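PDB 4ECF: ABC-type phosphate transport system, periplasmic component from Lactobacillus brevis, which probably captures phosphate outside the cytoplasmic membrane as the solute-binding component of a PstSACB-type ABC importer. Local coordinates for residues I104-I109 with A143-K148; Q120-I125 with G168-V173; A135-F140 with W202-Y207. One frame throughout, in Å; residues are numbered along the deposited sequence.

Interaction 1 (I104-I109 with A143-K148); sequences IFTGQI and ANHRSK. With EDO (1,2-ethanediol), chain L.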
loop_
_atom_site.group_PDB
_atom_site.type_symbol
_atom_site.label_atom_id
_atom_site.label_comp_id
_atom_site.label_asym_id
_atom_site.label_seq_id
_atom_site.Cartn_x
_atom_site.Cartn_y
_atom_site.Cartn_z
ATOM N N ILE A 104 9.845 -11.335 -15.212
ATOM C CA ILE A 104 10.718 -11.412 -14.025
ATOM C C ILE A 104 10.017 -12.064 -12.842
ATOM O O ILE A 104 10.565 -12.968 -12.206
ATOM C CB ILE A 104 11.322 -10.021 -13.678
ATOM C CG1 ILE A 104 12.357 -9.666 -14.765
ATOM C CG2 ILE A 104 11.906 -9.979 -12.245
ATOM C CD1 ILE A 104 12.929 -8.262 -14.709
ATOM N N PHE A 105 8.818 -11.604 -12.526
ATOM C CA PHE A 105 8.101 -12.130 -11.348
ATOM C C PHE A 105 7.602 -13.571 -11.519
ATOM O O PHE A 105 7.421 -14.273 -10.521
ATOM C CB PHE A 105 6.999 -11.161 -10.901
ATOM C CG PHE A 105 7.501 -10.112 -9.932
ATOM C CD1 PHE A 105 7.532 -10.380 -8.575
ATOM C CD2 PHE A 105 8.057 -8.924 -10.377
ATOM C CE1 PHE A 105 8.032 -9.431 -7.668
ATOM C CE2 PHE A 105 8.555 -7.982 -9.496
ATOM C CZ PHE A 105 8.561 -8.250 -8.132
ATOM N N THR A 106 7.405 -14.007 -12.762
ATOM C CA THR A 106 7.080 -15.404 -13.020
ATOM C C THR A 106 8.282 -16.315 -13.128
ATOM O O THR A 106 8.111 -17.551 -13.290
ATOM C CB THR A 106 6.194 -15.562 -14.254
ATOM O OG1 THR A 106 6.920 -15.112 -15.377
ATOM C CG2 THR A 106 4.873 -14.791 -14.060
ATOM N N GLY A 107 9.499 -15.760 -13.151
ATOM C CA GLY A 107 10.712 -16.574 -13.262
ATOM C C GLY A 107 11.170 -16.915 -14.667
ATOM O O GLY A 107 12.081 -17.723 -14.849
ATOM N N GLN A 108 10.531 -16.358 -15.684
ATOM C CA GLN A 108 10.948 -16.586 -17.055
ATOM C C GLN A 108 12.260 -15.887 -17.415
ATOM O O GLN A 108 13.002 -16.360 -18.256
ATOM C CB GLN A 108 9.861 -16.109 -18.017
ATOM C CG GLN A 108 8.575 -16.912 -17.905
ATOM C CD GLN A 108 7.510 -16.296 -18.742
ATOM O OE1 GLN A 108 7.560 -16.399 -19.968
ATOM N NE2 GLN A 108 6.592 -15.586 -18.114
ATOM N N ILE A 109 12.504 -14.731 -16.811
ATOM C CA ILE A 109 13.757 -13.994 -16.926
ATOM C C ILE A 109 14.433 -14.092 -15.567
ATOM O O ILE A 109 13.801 -13.851 -14.527
ATOM C CB ILE A 109 13.503 -12.521 -17.269
ATOM C CG1 ILE A 109 13.107 -12.382 -18.758
ATOM C CG2 ILE A 109 14.730 -11.660 -16.954
ATOM C CD1 ILE A 109 12.586 -10.995 -19.113
ATOM N N ALA A 143 -0.850 -8.046 -14.384
ATOM C CA ALA A 143 -1.982 -8.562 -15.187
ATOM C C ALA A 143 -2.516 -9.908 -14.654
ATOM O O ALA A 143 -2.815 -10.840 -15.401
ATOM C CB ALA A 143 -1.635 -8.644 -16.674
ATOM N N ASN A 144 -2.616 -9.981 -13.324
ATOM C CA ASN A 144 -3.095 -11.156 -12.601
ATOM C C ASN A 144 -2.208 -12.410 -12.677
ATOM O O ASN A 144 -2.646 -13.477 -12.278
ATOM C CB ASN A 144 -4.557 -11.480 -12.969
ATOM C CG ASN A 144 -5.504 -10.353 -12.626
ATOM O OD1 ASN A 144 -6.232 -9.850 -13.484
ATOM N ND2 ASN A 144 -5.503 -9.963 -11.381
ATOM N N HIS A 145 -0.974 -12.284 -13.147
ATOM C CA HIS A 145 -0.004 -13.361 -12.993
ATOM C C HIS A 145 0.381 -13.541 -11.533
ATOM O O HIS A 145 0.513 -12.582 -10.775
ATOM C CB HIS A 145 1.220 -13.106 -13.838
ATOM C CG HIS A 145 0.987 -13.286 -15.304
ATOM N ND1 HIS A 145 1.278 -14.448 -15.945
ATOM C CD2 HIS A 145 0.400 -12.448 -16.254
ATOM C CE1 HIS A 145 0.947 -14.325 -17.255
ATOM N NE2 HIS A 145 0.395 -13.124 -17.444
ATOM N N ARG A 146 0.523 -14.795 -11.130
ATOM C CA ARG A 146 1.046 -15.183 -9.804
ATOM C C ARG A 146 2.554 -15.162 -9.817
ATOM O O ARG A 146 3.177 -15.556 -10.811
ATOM C CB ARG A 146 0.632 -16.616 -9.452
ATOM C CG ARG A 146 -0.870 -16.816 -9.281
ATOM C CD ARG A 146 -1.414 -16.075 -8.069
ATOM N NE ARG A 146 -1.657 -14.662 -8.364
ATOM C CZ ARG A 146 -2.821 -14.145 -8.760
ATOM N NH1 ARG A 146 -3.917 -14.890 -8.913
ATOM N NH2 ARG A 146 -2.883 -12.853 -9.007
ATOM N N SER A 147 3.156 -14.701 -8.717
ATOM C CA SER A 147 4.595 -14.664 -8.595
ATOM C C SER A 147 5.154 -16.081 -8.446
ATOM O O SER A 147 4.500 -16.947 -7.851
ATOM C CB SER A 147 4.965 -13.798 -7.380
ATOM O OG SER A 147 4.393 -12.511 -7.518
ATOM N N LYS A 148 6.334 -16.289 -9.000
ATOM C CA LYS A 148 7.197 -17.392 -8.678
ATOM C C LYS A 148 7.426 -17.401 -7.136
ATOM O O LYS A 148 7.563 -16.358 -6.540
ATOM C CB LYS A 148 8.527 -17.132 -9.411
ATOM C CG LYS A 148 9.629 -18.184 -9.222
ATOM C CD LYS A 148 10.930 -17.719 -9.877
ATOM C CE LYS A 148 12.182 -18.471 -9.430
ATOM N NZ LYS A 148 13.384 -18.059 -10.243
HETATM C C1 EDO L . -0.682 -4.847 -16.054
HETATM O O1 EDO L . -1.587 -5.369 -15.045
HETATM C C2 EDO L . -1.441 -4.396 -17.308
HETATM O O2 EDO L . -1.248 -5.276 -18.431
HETATM O O HOH W 1 12.944 -19.230 -12.699
#
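Phe105 and Lys148 supply the one direct hydrogen bond across this contact: Lys148 N donates to Phe105 O at 2.7 Å, nearly straight (164° at the hydrogen) and within the carbonyl plane. The same oxygen takes a CA-H...O contact from Ser147 CA at 3.4 Å. A further polar link runs through one water, which donates to Gly107 O and accepts from Lys148 NZ. The Thr106 hydroxyl bonds Ile102 O in the preceding turn, and Thr106 OG1 accepts from Gln108 NE2 at 2.8 Å.

Packing is mostly aliphatic. With Lys148 CG anti to the backbone N (chi1 180°) and the chain extended beyond it, CD lies alongside the loop, 3.6 Å from Gly107 CA. Gly107 closes a Schellman motif at positive phi (87°); a CB there would run into Lys148 CD and the preceding carbonyl. Separately, Thr106 CG2 sits 3.7 Å from Arg146 O and 4.0 Å from His145 CB.

The arrangement is a helix C-terminus docked on an irregular surface loop. Glu138 of helix 132-140 forms a salt bridge with Arg146 and, in one conformer of Ser147, a hydrogen bond with its OG. Phe105 meets Phe137 edge-to-face, and Ile104 and Lys148 both rest on Leu124 of strand 123-127.

Interaction 2 (Q120-I125 with G168-V173); sequences QSIVLI and GAISYV
The Tyr172 ring meets Ile125 obliquely, its CE2 lying 4.0 Å from Ile125 O, while Ser171 OG lies off-centre over one face; the ring also stacks with Phe137. It belongs to a parallel strand pair in the alpha/beta sheet of a periplasmic-binding-protein fold, the short-segment axes 4.8 Å apart at 22°. The flat amide of Gln120 holds Ser121 O in its plane, and its CG packs 3.5 Å from Gly168 CA. Such close approach suits a glycine: a CB would hit Ser121 O and Gln120 NE2, and positive phi (84°) alone would press it against the preceding carbonyl.

The ladder runs from Val123 N to Gly168 O (3.0 Å), from Ile170 N to Val123 O and from Ile125 N to Ile170 O. The first donor stands well above its acceptor's carbonyl plane, the last nearly along the C=O axis.

On one face Ile170 CG2 meets Leu124 CD2 at 3.6 Å and Ile122 CG2 at 3.9 Å, side by side beneath Ile104 of helix 98-105. The other face carries Ala169 CB against Ile125 CG1. Ser171 OG, set anti to its own N (chi1 -163°), donates to Ile125 O at 2.8 Å from above the carbonyl plane.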
loop_
_atom_site.group_PDB
_atom_site.type_symbol
_atom_site.label_atom_id
_atom_site.label_comp_id
_atom_site.label_asym_id
_atom_site.label_seq_id
_atom_site.Cartn_x
_atom_site.Cartn_y
_atom_site.Cartn_z
ATOM N N GLN A 120 23.789 -10.275 -13.421
ATOM C CA GLN A 120 23.506 -10.513 -12.012
ATOM C C GLN A 120 22.211 -11.320 -11.930
ATOM O O GLN A 120 21.178 -10.920 -12.538
ATOM C CB GLN A 120 23.320 -9.143 -11.284
ATOM C CG GLN A 120 22.521 -9.143 -9.985
ATOM C CD GLN A 120 23.298 -9.718 -8.809
ATOM O OE1 GLN A 120 24.358 -9.199 -8.481
ATOM N NE2 GLN A 120 22.769 -10.790 -8.159
ATOM N N SER A 121 22.228 -12.405 -11.159
ATOM C CA SER A 121 21.008 -13.171 -10.964
ATOM C C SER A 121 19.971 -12.323 -10.233
ATOM O O SER A 121 20.302 -11.581 -9.292
ATOM C CB SER A 121 21.307 -14.467 -10.201
ATOM O OG SER A 121 20.109 -15.174 -9.970
ATOM N N ILE A 122 18.714 -12.426 -10.663
ATOM C CA ILE A 122 17.600 -11.708 -10.046
ATOM C C ILE A 122 17.175 -12.428 -8.765
ATOM O O ILE A 122 17.130 -13.676 -8.742
ATOM C CB ILE A 122 16.409 -11.612 -11.003
ATOM C CG1 ILE A 122 16.830 -10.893 -12.280
ATOM C CG2 ILE A 122 15.189 -10.994 -10.290
ATOM C CD1 ILE A 122 15.724 -10.752 -13.324
ATOM N N VAL A 123 16.901 -11.666 -7.704
ATOM C CA VAL A 123 16.367 -12.215 -6.476
ATOM C C VAL A 123 15.014 -11.594 -6.235
ATOM O O VAL A 123 14.926 -10.393 -5.889
ATOM C CB VAL A 123 17.290 -11.891 -5.263
ATOM C CG1 VAL A 123 16.687 -12.427 -3.963
ATOM C CG2 VAL A 123 18.698 -12.436 -5.488
ATOM N N LEU A 124 13.960 -12.390 -6.398
ATOM C CA LEU A 124 12.608 -11.911 -6.135
ATOM C C LEU A 124 12.394 -11.852 -4.637
ATOM O O LEU A 124 12.730 -12.796 -3.897
ATOM C CB LEU A 124 11.552 -12.841 -6.780
ATOM C CG LEU A 124 11.625 -12.997 -8.294
ATOM C CD1 LEU A 124 10.596 -14.033 -8.738
ATOM C CD2 LEU A 124 11.465 -11.671 -9.024
ATOM N N ILE A 125 11.830 -10.732 -4.192
ATOM C CA ILE A 125 11.391 -10.577 -2.808
ATOM C C ILE A 125 9.892 -10.291 -2.827
ATOM O O ILE A 125 9.446 -9.365 -3.489
ATOM C CB ILE A 125 12.160 -9.431 -2.105
ATOM C CG1 ILE A 125 13.680 -9.627 -2.230
ATOM C CG2 ILE A 125 11.718 -9.304 -0.650
ATOM C CD1 ILE A 125 14.232 -10.769 -1.432
ATOM N N GLY A 168 20.876 -7.846 -6.708
ATOM C CA GLY A 168 19.958 -8.474 -7.649
ATOM C C GLY A 168 18.473 -8.360 -7.291
ATOM O O GLY A 168 17.642 -8.797 -8.059
ATOM N N ALA A 169 18.150 -7.782 -6.130
ATOM C CA ALA A 169 16.768 -7.841 -5.578
ATOM C C ALA A 169 15.772 -6.927 -6.297
ATOM O O ALA A 169 16.098 -5.804 -6.647
ATOM C CB ALA A 169 16.773 -7.510 -4.084
ATOM N N ILE A 170 14.567 -7.452 -6.458
ATOM C CA ILE A 170 13.401 -6.674 -6.801
ATOM C C ILE A 170 12.213 -7.015 -5.900
ATOM O O ILE A 170 11.979 -8.142 -5.571
ATOM C CB ILE A 170 13.058 -6.851 -8.301
ATOM C CG1 ILE A 170 11.862 -6.003 -8.687
ATOM C CG2 ILE A 170 12.844 -8.346 -8.651
ATOM C CD1 ILE A 170 11.581 -5.924 -10.193
ATOM N N SER A 171 11.439 -5.990 -5.554
ATOM C CA SER A 171 10.185 -6.149 -4.806
ATOM C C SER A 171 9.253 -5.002 -5.177
ATOM O O SER A 171 9.402 -4.365 -6.228
ATOM C CB SER A 171 10.407 -6.215 -3.302
ATOM O OG SER A 171 9.256 -6.741 -2.648
ATOM N N TYR A 172 8.270 -4.812 -4.332
ATOM C CA TYR A 172 7.264 -3.763 -4.545
ATOM C C TYR A 172 6.927 -3.143 -3.206
ATOM O O TYR A 172 6.854 -3.849 -2.201
ATOM C CB TYR A 172 6.041 -4.370 -5.238
ATOM C CG TYR A 172 5.669 -5.714 -4.736
ATOM C CD1 TYR A 172 4.900 -5.865 -3.608
ATOM C CD2 TYR A 172 6.190 -6.884 -5.321
ATOM C CE1 TYR A 172 4.570 -7.114 -3.111
ATOM C CE2 TYR A 172 5.867 -8.134 -4.846
ATOM C CZ TYR A 172 5.050 -8.257 -3.718
ATOM O OH TYR A 172 4.731 -9.514 -3.233
ATOM N N VAL A 173 6.635 -1.829 -3.203
ATOM C CA VAL A 173 6.349 -1.111 -1.993
ATOM C C VAL A 173 5.547 0.139 -2.290
ATOM O O VAL A 173 5.603 0.701 -3.395
ATOM C CB VAL A 173 7.645 -0.744 -1.215
ATOM C CG1 VAL A 173 8.373 0.463 -1.835
ATOM C CG2 VAL A 173 7.370 -0.663 0.271
#

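Interaction 3 (A135-F140 with W202-Y207); sequences ATFEQF and WRIWSY. With EDO (1,2-ethanediol), chain L; EDO (1,2-ethanediol), chain F.
Ile204 carries the apolar part of this contact, where helix 132-140 packs against the start of strand 205-213 in the mixed sheet, beside Ile83 of strand 73-87. With CG2 roughly anti to the backbone N, it faces the helix backbone, 4.0 Å from Phe137 CA. CG1, beside that N (chi1 -35°), lies 3.8 Å from Phe140 O and carries CD1 obliquely to the Phe137 ring, 4.1 Å from CD1 of that phenylalanine. Replacing this residue with alanine would probably open a gap beside the Phe137 ring and next to Phe140 O. Thr136 extends the packing: its CG2 lies 3.4 Å from Trp205 O, and its OG1, bonded to Gly132 O, faces Ser206 CB.

Phe140 meets Arg203 on the more open side. Phe140 CB rests 3.4 Å from Arg203 O, and Arg203 NH2 lies at the ring's edge, 3.8 Å from Phe140 CD1, with the two planes 63° apart. This is not a cation-pi geometry; Arg252 supplies that interaction.

A water and an ethanediol, the latter probably from the crystallisation liquor, add bridges here. The water donates to Gln139 O and accepts from Arg203 NH2; ethanediol O1 bonds weakly with Phe140 O and Arg203 NH1. Although Arg203 NH1 is 2.9 Å from Phe140 O, the angle is too poor for a hydrogen bond. Apolar packing and indirect polar links therefore join the two segments.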
loop_
_atom_site.group_PDB
_atom_site.type_symbol
_atom_site.label_atom_id
_atom_site.label_comp_id
_atom_site.label_asym_id
_atom_site.label_seq_id
_atom_site.Cartn_x
_atom_site.Cartn_y
_atom_site.Cartn_z
ATOM N N ALA A 135 -1.506 -7.894 -3.404
ATOM C CA ALA A 135 -2.712 -8.074 -4.204
ATOM C C ALA A 135 -2.830 -7.032 -5.299
ATOM O O ALA A 135 -3.170 -7.326 -6.436
ATOM C CB ALA A 135 -3.944 -8.090 -3.307
ATOM N N THR A 136 -2.531 -5.783 -4.937
ATOM C CA THR A 136 -2.661 -4.659 -5.877
ATOM C C THR A 136 -1.626 -4.773 -6.969
ATOM O O THR A 136 -1.915 -4.565 -8.159
ATOM C CB THR A 136 -2.560 -3.304 -5.120
ATOM O OG1 THR A 136 -3.615 -3.250 -4.151
ATOM C CG2 THR A 136 -2.760 -2.168 -6.099
ATOM N N PHE A 137 -0.429 -5.208 -6.583
ATOM C CA PHE A 137 0.690 -5.317 -7.510
ATOM C C PHE A 137 0.416 -6.447 -8.524
ATOM O O PHE A 137 0.569 -6.262 -9.749
ATOM C CB PHE A 137 2.006 -5.536 -6.753
ATOM C CG PHE A 137 3.215 -5.617 -7.658
ATOM C CD1 PHE A 137 3.709 -4.476 -8.262
ATOM C CD2 PHE A 137 3.859 -6.839 -7.908
ATOM C CE1 PHE A 137 4.844 -4.521 -9.072
ATOM C CE2 PHE A 137 4.979 -6.888 -8.744
ATOM C CZ PHE A 137 5.472 -5.736 -9.309
ATOM N N GLU A 138 -0.084 -7.574 -8.032
ATOM C CA GLU A 138 -0.404 -8.703 -8.950
ATOM C C GLU A 138 -1.509 -8.332 -9.936
ATOM O O GLU A 138 -1.406 -8.617 -11.134
ATOM C CB GLU A 138 -0.695 -10.001 -8.143
ATOM C CG GLU A 138 0.572 -10.471 -7.379
ATOM C CD GLU A 138 0.565 -11.887 -6.789
ATOM O OE1 GLU A 138 -0.524 -12.423 -6.532
ATOM O OE2 GLU A 138 1.667 -12.441 -6.524
ATOM N N GLN A 139 -2.562 -7.665 -9.431
ATOM C CA GLN A 139 -3.675 -7.327 -10.271
ATOM C C GLN A 139 -3.314 -6.236 -11.311
ATOM O O GLN A 139 -3.620 -6.382 -12.487
ATOM C CB GLN A 139 -4.873 -6.913 -9.431
ATOM C CG GLN A 139 -6.064 -6.466 -10.268
ATOM C CD GLN A 139 -7.360 -6.410 -9.460
ATOM O OE1 GLN A 139 -7.346 -6.450 -8.216
ATOM N NE2 GLN A 139 -8.489 -6.337 -10.169
ATOM N N PHE A 140 -2.709 -5.129 -10.860
ATOM C CA PHE A 140 -2.539 -3.965 -11.715
ATOM C C PHE A 140 -1.147 -3.765 -12.296
ATOM O O PHE A 140 -0.972 -2.990 -13.261
ATOM C CB PHE A 140 -3.015 -2.707 -10.952
ATOM C CG PHE A 140 -4.464 -2.766 -10.563
ATOM C CD1 PHE A 140 -5.440 -2.607 -11.526
ATOM C CD2 PHE A 140 -4.851 -2.991 -9.253
ATOM C CE1 PHE A 140 -6.775 -2.706 -11.199
ATOM C CE2 PHE A 140 -6.192 -3.099 -8.911
ATOM C CZ PHE A 140 -7.151 -2.954 -9.886
ATOM N N TRP A 202 -0.209 5.755 -14.373
ATOM C CA TRP A 202 0.390 4.758 -13.493
ATOM C C TRP A 202 -0.774 3.984 -12.864
ATOM O O TRP A 202 -1.613 4.584 -12.183
ATOM C CB TRP A 202 1.195 5.460 -12.375
ATOM C CG TRP A 202 1.885 4.430 -11.515
ATOM C CD1 TRP A 202 1.386 3.815 -10.357
ATOM C CD2 TRP A 202 3.160 3.793 -11.764
ATOM N NE1 TRP A 202 2.282 2.878 -9.893
ATOM C CE2 TRP A 202 3.384 2.859 -10.678
ATOM C CE3 TRP A 202 4.167 3.967 -12.706
ATOM C CZ2 TRP A 202 4.519 2.045 -10.620
ATOM C CZ3 TRP A 202 5.305 3.174 -12.609
ATOM C CH2 TRP A 202 5.481 2.253 -11.573
ATOM N N ARG A 203 -0.897 2.702 -13.181
ATOM C CA ARG A 203 -2.091 1.916 -12.840
ATOM C C ARG A 203 -2.016 1.243 -11.481
ATOM O O ARG A 203 -3.037 0.713 -10.979
ATOM C CB ARG A 203 -2.312 0.833 -13.895
ATOM C CG ARG A 203 -2.723 1.398 -15.259
ATOM C CD ARG A 203 -2.962 0.294 -16.288
ATOM N NE ARG A 203 -4.096 -0.591 -15.942
ATOM C CZ ARG A 203 -4.012 -1.867 -15.542
ATOM N NH1 ARG A 203 -2.836 -2.481 -15.404
ATOM N NH2 ARG A 203 -5.124 -2.542 -15.281
ATOM N N ILE A 204 -0.831 1.166 -10.911
ATOM C CA ILE A 204 -0.651 0.381 -9.656
ATOM C C ILE A 204 -0.854 1.295 -8.431
ATOM O O ILE A 204 0.063 1.987 -7.998
ATOM C CB ILE A 204 0.724 -0.342 -9.579
ATOM C CG1 ILE A 204 1.219 -0.835 -10.946
ATOM C CG2 ILE A 204 0.602 -1.466 -8.557
ATOM C CD1 ILE A 204 2.586 -1.497 -10.843
ATOM N N TRP A 205 -2.079 1.260 -7.876
ATOM C CA TRP A 205 -2.491 2.125 -6.787
ATOM C C TRP A 205 -3.727 1.502 -6.212
ATOM O O TRP A 205 -4.422 0.691 -6.881
ATOM C CB TRP A 205 -2.735 3.572 -7.214
ATOM C CG TRP A 205 -3.758 3.762 -8.298
ATOM C CD1 TRP A 205 -3.535 3.952 -9.649
ATOM C CD2 TRP A 205 -5.181 3.917 -8.105
ATOM N NE1 TRP A 205 -4.716 4.150 -10.313
ATOM C CE2 TRP A 205 -5.756 4.133 -9.436
ATOM C CE3 TRP A 205 -6.035 3.834 -6.998
ATOM C CZ2 TRP A 205 -7.114 4.316 -9.623
ATOM C CZ3 TRP A 205 -7.411 4.033 -7.214
ATOM C CH2 TRP A 205 -7.925 4.258 -8.506
ATOM N N SER A 206 -4.041 1.854 -4.980
ATOM C CA SER A 206 -5.323 1.439 -4.396
ATOM C C SER A 206 -5.878 2.513 -3.469
ATOM O O SER A 206 -5.158 3.419 -3.069
ATOM C CB SER A 206 -5.216 0.116 -3.637
ATOM O OG SER A 206 -4.538 0.281 -2.399
ATOM N N TYR A 207 -7.140 2.340 -3.084
ATOM C CA TYR A 207 -7.745 3.174 -2.065
ATOM C C TYR A 207 -7.294 2.639 -0.701
ATOM O O TYR A 207 -7.066 1.444 -0.537
ATOM C CB TYR A 207 -9.285 3.168 -2.147
ATOM C CG TYR A 207 -9.821 3.726 -3.457
ATOM C CD1 TYR A 207 -9.860 5.099 -3.705
ATOM C CD2 TYR A 207 -10.287 2.864 -4.445
ATOM C CE1 TYR A 207 -10.350 5.599 -4.926
ATOM C CE2 TYR A 207 -10.767 3.357 -5.661
ATOM C CZ TYR A 207 -10.819 4.744 -5.869
ATOM O OH TYR A 207 -11.304 5.253 -7.090
HETATM C C1 EDO L . -0.682 -4.847 -16.054
HETATM O O1 EDO L . -1.587 -5.369 -15.045
HETATM C C2 EDO L . -1.441 -4.396 -17.308
HETATM O O2 EDO L . -1.248 -5.276 -18.431
HETATM C C1 EDO F . 2.728 2.049 -16.086
HETATM O O1 EDO F . 2.278 1.360 -17.275
HETATM C C2 EDO F . 2.383 1.323 -14.790
HETATM O O2 EDO F . 0.981 1.116 -14.627
HETATM O O HOH W 2 -4.655 -5.616 -14.973
#

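How the interactions relate
Interaction 3 is buried, its centre about 9 Å from the chain's centre, against about 18 Å and 20 Å for the centres of the partly buried interaction 2 and the surface interaction 1. Their chemistry differs accordingly: aliphatic and aromatic packing in interaction 3, a backbone ladder in interaction 2, and one backbone bond plus a water bridge in interaction 1. Shared elements tie them together. The 104-109 segment ends the helix lying on the sheet of interaction 2. Phe105, Phe137 and Tyr172, one ring from each contact, form a mutually touching cluster, Phe105 CE1 lying 3.8 Å from Tyr172 CE2. Helix 132-140 leads shortly into the loop of interaction 1, Asn144 N probably bonding Glu138 O.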